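Local coordinates for protein GH62 arabinofuranosidase (PDB 4N4B) that probably hydrolyses terminal alpha-L-arabinofuranoside residues from the xylan of plant biomass, as a calcium-containing beta-propeller enzyme of glycoside hydrolase family 62, at residues V220-V232 against R244-L258. Numbering follows the deposited sequence.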
loop_
_atom_site.group_PDB
_atom_site.type_symbol
_atom_site.label_atom_id
_atom_site.label_comp_id
_atom_site.label_asym_id
_atom_site.label_seq_id
_atom_site.Cartn_x
_atom_site.Cartn_y
_atom_site.Cartn_z
ATOM N N VAL A 220 -6.972 3.262 1.058
ATOM C CA VAL A 220 -8.331 3.918 0.981
ATOM C C VAL A 220 -8.705 3.989 -0.498
ATOM O O VAL A 220 -7.984 4.648 -1.251
ATOM C CB VAL A 220 -8.343 5.270 1.681
ATOM C CG1 VAL A 220 -9.786 5.748 1.713
ATOM C CG2 VAL A 220 -7.711 5.115 3.098
ATOM N N TYR A 221 -9.793 3.336 -0.847
ATOM C CA TYR A 221 -10.255 3.275 -2.223
ATOM C C TYR A 221 -11.659 3.852 -2.368
ATOM O O TYR A 221 -12.444 3.767 -1.441
ATOM C CB TYR A 221 -10.272 1.848 -2.691
ATOM C CG TYR A 221 -8.947 1.141 -2.757
ATOM C CD1 TYR A 221 -8.052 1.543 -3.686
ATOM C CD2 TYR A 221 -8.629 0.132 -1.872
ATOM C CE1 TYR A 221 -6.809 0.982 -3.811
ATOM C CE2 TYR A 221 -7.350 -0.496 -1.988
ATOM C CZ TYR A 221 -6.484 -0.072 -2.956
ATOM O OH TYR A 221 -5.241 -0.670 -3.100
ATOM N N SER A 222 -11.924 4.341 -3.548
ATOM C CA SER A 222 -13.299 4.666 -3.917
ATOM C C SER A 222 -13.911 3.524 -4.681
ATOM O O SER A 222 -13.283 2.690 -5.320
ATOM C CB SER A 222 -13.359 5.936 -4.747
ATOM O OG SER A 222 -12.730 5.849 -5.992
ATOM N N LEU A 223 -15.280 3.442 -4.525
ATOM C CA LEU A 223 -16.095 2.383 -5.104
ATOM C C LEU A 223 -17.029 2.972 -6.156
ATOM O O LEU A 223 -17.393 4.147 -6.039
ATOM C CB LEU A 223 -16.861 1.682 -4.032
ATOM C CG LEU A 223 -16.034 1.007 -2.855
ATOM C CD1 LEU A 223 -16.942 0.624 -1.715
ATOM C CD2 LEU A 223 -15.377 -0.197 -3.457
ATOM N N PRO A 224 -17.408 2.209 -7.135
ATOM C CA PRO A 224 -18.341 2.755 -8.189
ATOM C C PRO A 224 -19.655 3.238 -7.581
ATOM O O PRO A 224 -20.220 4.189 -8.240
ATOM C CB PRO A 224 -18.570 1.548 -9.111
ATOM C CG PRO A 224 -17.399 0.580 -8.796
ATOM C CD PRO A 224 -17.018 0.834 -7.416
ATOM N N ASP A 225 -20.159 2.764 -6.473
ATOM C CA ASP A 225 -21.358 3.328 -5.889
ATOM C C ASP A 225 -21.186 4.590 -5.108
ATOM O O ASP A 225 -22.135 5.127 -4.541
ATOM C CB ASP A 225 -22.091 2.270 -5.064
ATOM C CG ASP A 225 -21.327 1.926 -3.749
ATOM O OD1 ASP A 225 -20.240 2.417 -3.488
ATOM O OD2 ASP A 225 -21.932 1.278 -2.910
ATOM N N GLY A 226 -19.980 5.185 -5.040
ATOM C CA GLY A 226 -19.647 6.438 -4.394
ATOM C C GLY A 226 -19.249 6.303 -2.897
ATOM O O GLY A 226 -19.063 7.325 -2.217
ATOM N N LYS A 227 -19.205 5.070 -2.425
ATOM C CA LYS A 227 -18.670 4.857 -1.080
ATOM C C LYS A 227 -17.132 4.567 -1.158
ATOM O O LYS A 227 -16.548 4.568 -2.230
ATOM C CB LYS A 227 -19.406 3.735 -0.521
ATOM C CG LYS A 227 -20.895 4.139 -0.185
ATOM C CD LYS A 227 -21.640 2.927 0.306
ATOM C CE LYS A 227 -23.177 3.145 0.211
ATOM N NZ LYS A 227 -23.665 4.496 0.653
ATOM N N TYR A 228 -16.582 4.378 0.032
ATOM C CA TYR A 228 -15.113 4.247 0.214
ATOM C C TYR A 228 -14.884 2.991 0.997
ATOM O O TYR A 228 -15.626 2.571 1.894
ATOM C CB TYR A 228 -14.562 5.441 0.894
ATOM C CG TYR A 228 -14.735 6.675 0.022
ATOM C CD1 TYR A 228 -13.890 7.006 -1.017
ATOM C CD2 TYR A 228 -15.882 7.454 0.213
ATOM C CE1 TYR A 228 -14.148 8.139 -1.828
ATOM C CE2 TYR A 228 -16.136 8.518 -0.587
ATOM C CZ TYR A 228 -15.287 8.850 -1.565
ATOM O OH TYR A 228 -15.454 9.977 -2.410
ATOM N N LEU A 229 -13.708 2.388 0.738
ATOM C CA LEU A 229 -13.207 1.120 1.406
ATOM C C LEU A 229 -11.867 1.456 2.088
ATOM O O LEU A 229 -10.968 1.934 1.378
ATOM C CB LEU A 229 -13.035 0.022 0.366
ATOM C CG LEU A 229 -12.434 -1.309 0.817
ATOM C CD1 LEU A 229 -13.322 -1.956 1.851
ATOM C CD2 LEU A 229 -12.078 -2.182 -0.401
ATOM N N LEU A 230 -11.743 1.118 3.336
ATOM C CA LEU A 230 -10.525 1.295 4.102
ATOM C C LEU A 230 -10.087 -0.105 4.462
ATOM O O LEU A 230 -10.793 -0.923 5.038
ATOM C CB LEU A 230 -10.819 2.085 5.403
ATOM C CG LEU A 230 -9.691 2.089 6.436
ATOM C CD1 LEU A 230 -8.520 2.874 5.950
ATOM C CD2 LEU A 230 -10.177 2.732 7.715
ATOM N N LEU A 231 -8.805 -0.364 4.159
ATOM C CA LEU A 231 -8.046 -1.573 4.604
ATOM C C LEU A 231 -6.881 -1.147 5.460
ATOM O O LEU A 231 -6.160 -0.175 5.182
ATOM C CB LEU A 231 -7.438 -2.271 3.356
ATOM C CG LEU A 231 -8.405 -2.607 2.222
ATOM C CD1 LEU A 231 -7.644 -3.268 1.088
ATOM C CD2 LEU A 231 -9.589 -3.439 2.662
ATOM N N VAL A 232 -6.677 -1.855 6.579
ATOM C CA VAL A 232 -5.532 -1.686 7.443
ATOM C C VAL A 232 -4.982 -3.020 7.883
ATOM O O VAL A 232 -5.727 -3.933 8.150
ATOM C CB VAL A 232 -5.947 -0.801 8.714
ATOM C CG1 VAL A 232 -4.677 -0.525 9.505
ATOM C CG2 VAL A 232 -6.538 0.555 8.261
ATOM N N ARG A 244 -7.816 -5.937 7.970
ATOM C CA ARG A 244 -9.167 -5.537 8.405
ATOM C C ARG A 244 -9.687 -4.496 7.446
ATOM O O ARG A 244 -8.961 -3.775 6.779
ATOM C CB ARG A 244 -8.986 -4.861 9.748
ATOM C CG ARG A 244 -8.370 -5.715 10.798
ATOM C CD ARG A 244 -8.295 -5.079 12.183
ATOM N NE ARG A 244 -9.635 -4.970 12.773
ATOM C CZ ARG A 244 -9.979 -4.066 13.646
ATOM N NH1 ARG A 244 -9.171 -3.141 14.044
ATOM N NH2 ARG A 244 -11.233 -4.079 14.088
ATOM N N SER A 245 -11.020 -4.445 7.335
ATOM C CA SER A 245 -11.733 -3.580 6.387
ATOM C C SER A 245 -12.972 -2.892 6.983
ATOM O O SER A 245 -13.664 -3.416 7.911
ATOM C CB SER A 245 -12.194 -4.384 5.221
ATOM O OG SER A 245 -13.069 -5.459 5.487
ATOM N N TRP A 246 -13.195 -1.713 6.437
ATOM C CA TRP A 246 -14.342 -0.846 6.822
ATOM C C TRP A 246 -14.803 -0.167 5.557
ATOM O O TRP A 246 -14.120 -0.021 4.526
ATOM C CB TRP A 246 -13.904 0.248 7.777
ATOM C CG TRP A 246 -13.403 -0.159 9.111
ATOM C CD1 TRP A 246 -14.050 -0.073 10.378
ATOM C CD2 TRP A 246 -12.087 -0.654 9.469
ATOM N NE1 TRP A 246 -13.292 -0.493 11.332
ATOM C CE2 TRP A 246 -12.043 -0.863 10.857
ATOM C CE3 TRP A 246 -10.919 -0.913 8.702
ATOM C CZ2 TRP A 246 -10.895 -1.252 11.537
ATOM C CZ3 TRP A 246 -9.808 -1.327 9.331
ATOM C CH2 TRP A 246 -9.777 -1.509 10.729
ATOM N N THR A 247 -16.048 0.320 5.594
ATOM C CA THR A 247 -16.587 1.192 4.568
ATOM C C THR A 247 -17.140 2.524 5.113
ATOM O O THR A 247 -17.404 2.643 6.247
ATOM C CB THR A 247 -17.650 0.525 3.688
ATOM O OG1 THR A 247 -18.803 0.211 4.457
ATOM C CG2 THR A 247 -17.094 -0.718 3.027
ATOM N N ALA A 248 -17.273 3.492 4.233
ATOM C CA ALA A 248 -17.788 4.791 4.588
ATOM C C ALA A 248 -18.390 5.508 3.400
ATOM O O ALA A 248 -18.077 5.267 2.296
ATOM C CB ALA A 248 -16.659 5.651 5.134
ATOM N N ASP A 249 -19.220 6.490 3.713
ATOM C CA ASP A 249 -19.764 7.395 2.718
ATOM C C ASP A 249 -18.877 8.567 2.432
ATOM O O ASP A 249 -19.114 9.249 1.500
ATOM C CB ASP A 249 -21.087 7.962 3.199
ATOM C CG ASP A 249 -22.156 6.938 3.264
ATOM O OD1 ASP A 249 -22.203 6.028 2.476
ATOM O OD2 ASP A 249 -22.935 7.103 4.161
ATOM N N SER A 250 -17.894 8.800 3.283
ATOM C CA SER A 250 -16.946 9.897 3.095
ATOM C C SER A 250 -15.525 9.420 3.405
ATOM O O SER A 250 -15.359 8.595 4.211
ATOM C CB SER A 250 -17.282 11.090 4.002
ATOM O OG SER A 250 -16.287 12.042 4.058
ATOM N N ILE A 251 -14.555 9.990 2.713
ATOM C CA ILE A 251 -13.140 9.793 3.025
ATOM C C ILE A 251 -12.841 10.160 4.483
ATOM O O ILE A 251 -11.961 9.638 5.079
ATOM C CB ILE A 251 -12.237 10.533 2.020
ATOM C CG1 ILE A 251 -12.487 9.976 0.624
ATOM C CG2 ILE A 251 -10.769 10.386 2.410
ATOM C CD1 ILE A 251 -11.961 10.815 -0.489
ATOM N N ARG A 252 -13.614 11.074 5.029
ATOM C CA ARG A 252 -13.482 11.526 6.364
ATOM C C ARG A 252 -14.133 10.635 7.419
ATOM O O ARG A 252 -13.976 10.955 8.612
ATOM C CB ARG A 252 -14.016 12.999 6.539
ATOM C CG ARG A 252 -13.469 13.961 5.570
ATOM C CD ARG A 252 -13.792 15.440 5.990
ATOM N NE ARG A 252 -13.241 16.368 5.003
ATOM C CZ ARG A 252 -13.807 16.582 3.817
ATOM N NH1 ARG A 252 -14.978 15.988 3.500
ATOM N NH2 ARG A 252 -13.199 17.324 2.916
ATOM N N GLY A 253 -14.761 9.545 7.003
ATOM C CA GLY A 253 -15.487 8.717 7.915
ATOM C C GLY A 253 -16.882 9.333 8.168
ATOM O O GLY A 253 -17.203 10.325 7.541
ATOM N N PRO A 254 -17.674 8.723 9.059
ATOM C CA PRO A 254 -17.219 7.664 9.944
ATOM C C PRO A 254 -17.160 6.325 9.177
ATOM O O PRO A 254 -17.870 6.101 8.275
ATOM C CB PRO A 254 -18.339 7.588 11.056
ATOM C CG PRO A 254 -19.538 8.132 10.392
ATOM C CD PRO A 254 -19.055 9.200 9.398
ATOM N N TRP A 255 -16.319 5.452 9.756
ATOM C CA TRP A 255 -16.077 4.122 9.168
ATOM C C TRP A 255 -16.877 3.002 9.871
ATOM O O TRP A 255 -16.785 2.894 11.095
ATOM C CB TRP A 255 -14.565 3.785 9.214
ATOM C CG TRP A 255 -13.726 4.684 8.379
ATOM C CD1 TRP A 255 -13.032 5.810 8.817
ATOM C CD2 TRP A 255 -13.523 4.616 6.961
ATOM N NE1 TRP A 255 -12.475 6.447 7.700
ATOM C CE2 TRP A 255 -12.741 5.730 6.593
ATOM C CE3 TRP A 255 -13.991 3.761 5.971
ATOM C CZ2 TRP A 255 -12.427 5.999 5.251
ATOM C CZ3 TRP A 255 -13.613 3.987 4.648
ATOM C CH2 TRP A 255 -12.871 5.093 4.311
ATOM N N GLN A 256 -17.509 2.159 9.090
ATOM C CA GLN A 256 -18.344 1.039 9.583
ATOM C C GLN A 256 -17.572 -0.254 9.260
ATOM O O GLN A 256 -17.203 -0.448 8.087
ATOM C CB GLN A 256 -19.692 1.085 8.847
ATOM C CG GLN A 256 -20.642 -0.067 9.109
ATOM C CD GLN A 256 -21.854 -0.126 8.136
ATOM O OE1 GLN A 256 -22.057 0.762 7.271
ATOM N NE2 GLN A 256 -22.671 -1.189 8.284
ATOM N N GLY A 257 -17.499 -1.187 10.171
ATOM C CA GLY A 257 -16.782 -2.438 9.926
ATOM C C GLY A 257 -17.413 -3.183 8.861
ATOM O O GLY A 257 -18.631 -3.195 8.644
ATOM N N LEU A 258 -16.569 -3.743 7.988
ATOM C CA LEU A 258 -16.941 -4.630 6.909
ATOM C C LEU A 258 -16.610 -6.048 7.299
ATOM O O LEU A 258 -17.406 -6.804 7.859
ATOM C CB LEU A 258 -16.373 -4.190 5.588
ATOM C CG LEU A 258 -16.786 -5.052 4.400
ATOM C CD1 LEU A 258 -18.292 -4.988 4.039
ATOM C CD2 LEU A 258 -15.934 -4.741 3.167
HETATM O O HOH W 1 -20.836 8.472 -0.606
#
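Ile251 lays its CG1 over one face of the Tyr228 ring, 3.6 Å from the ring centroid and 17° off the normal, a CH-pi contact. At that ring's edge, near its plane, sits the carbonyl oxygen of Asp249. Trp255 is gripped by its faces: Leu230 CB stands 3.7 Å from the centroid of its six-membered ring, while Ala248 CB lies against the opposite face. Leu230 CG, anti to the backbone N (chi1 168°), is set beside Trp246, and CD2 then lies 3.8 Å from Trp246 CE3. Tyr228, Leu230, Trp246 and Ala248 share one face of antiparallel strands 228-232 and 244-248, and the loop after 248 brings Ile251 and Trp255 over it. The axes of these middle strands of a four-stranded propeller blade come within 4.7 Å. On that face Met207 of the neighbouring blade meets Leu230, Trp246 and Trp255. Were Tyr228 replaced by an alanine, Ile251 CG1 and CD1 would probably lose the ring face they lie on, opening a gap beneath them. Six backbone hydrogen bonds fix the register, Leu230 N to Trp246 O being nearly straight at 175°. Beyond Tyr228, Lys227 runs beside Asp249, its NZ reaching OD1 on the syn side at 2.8 Å in a salt bridge.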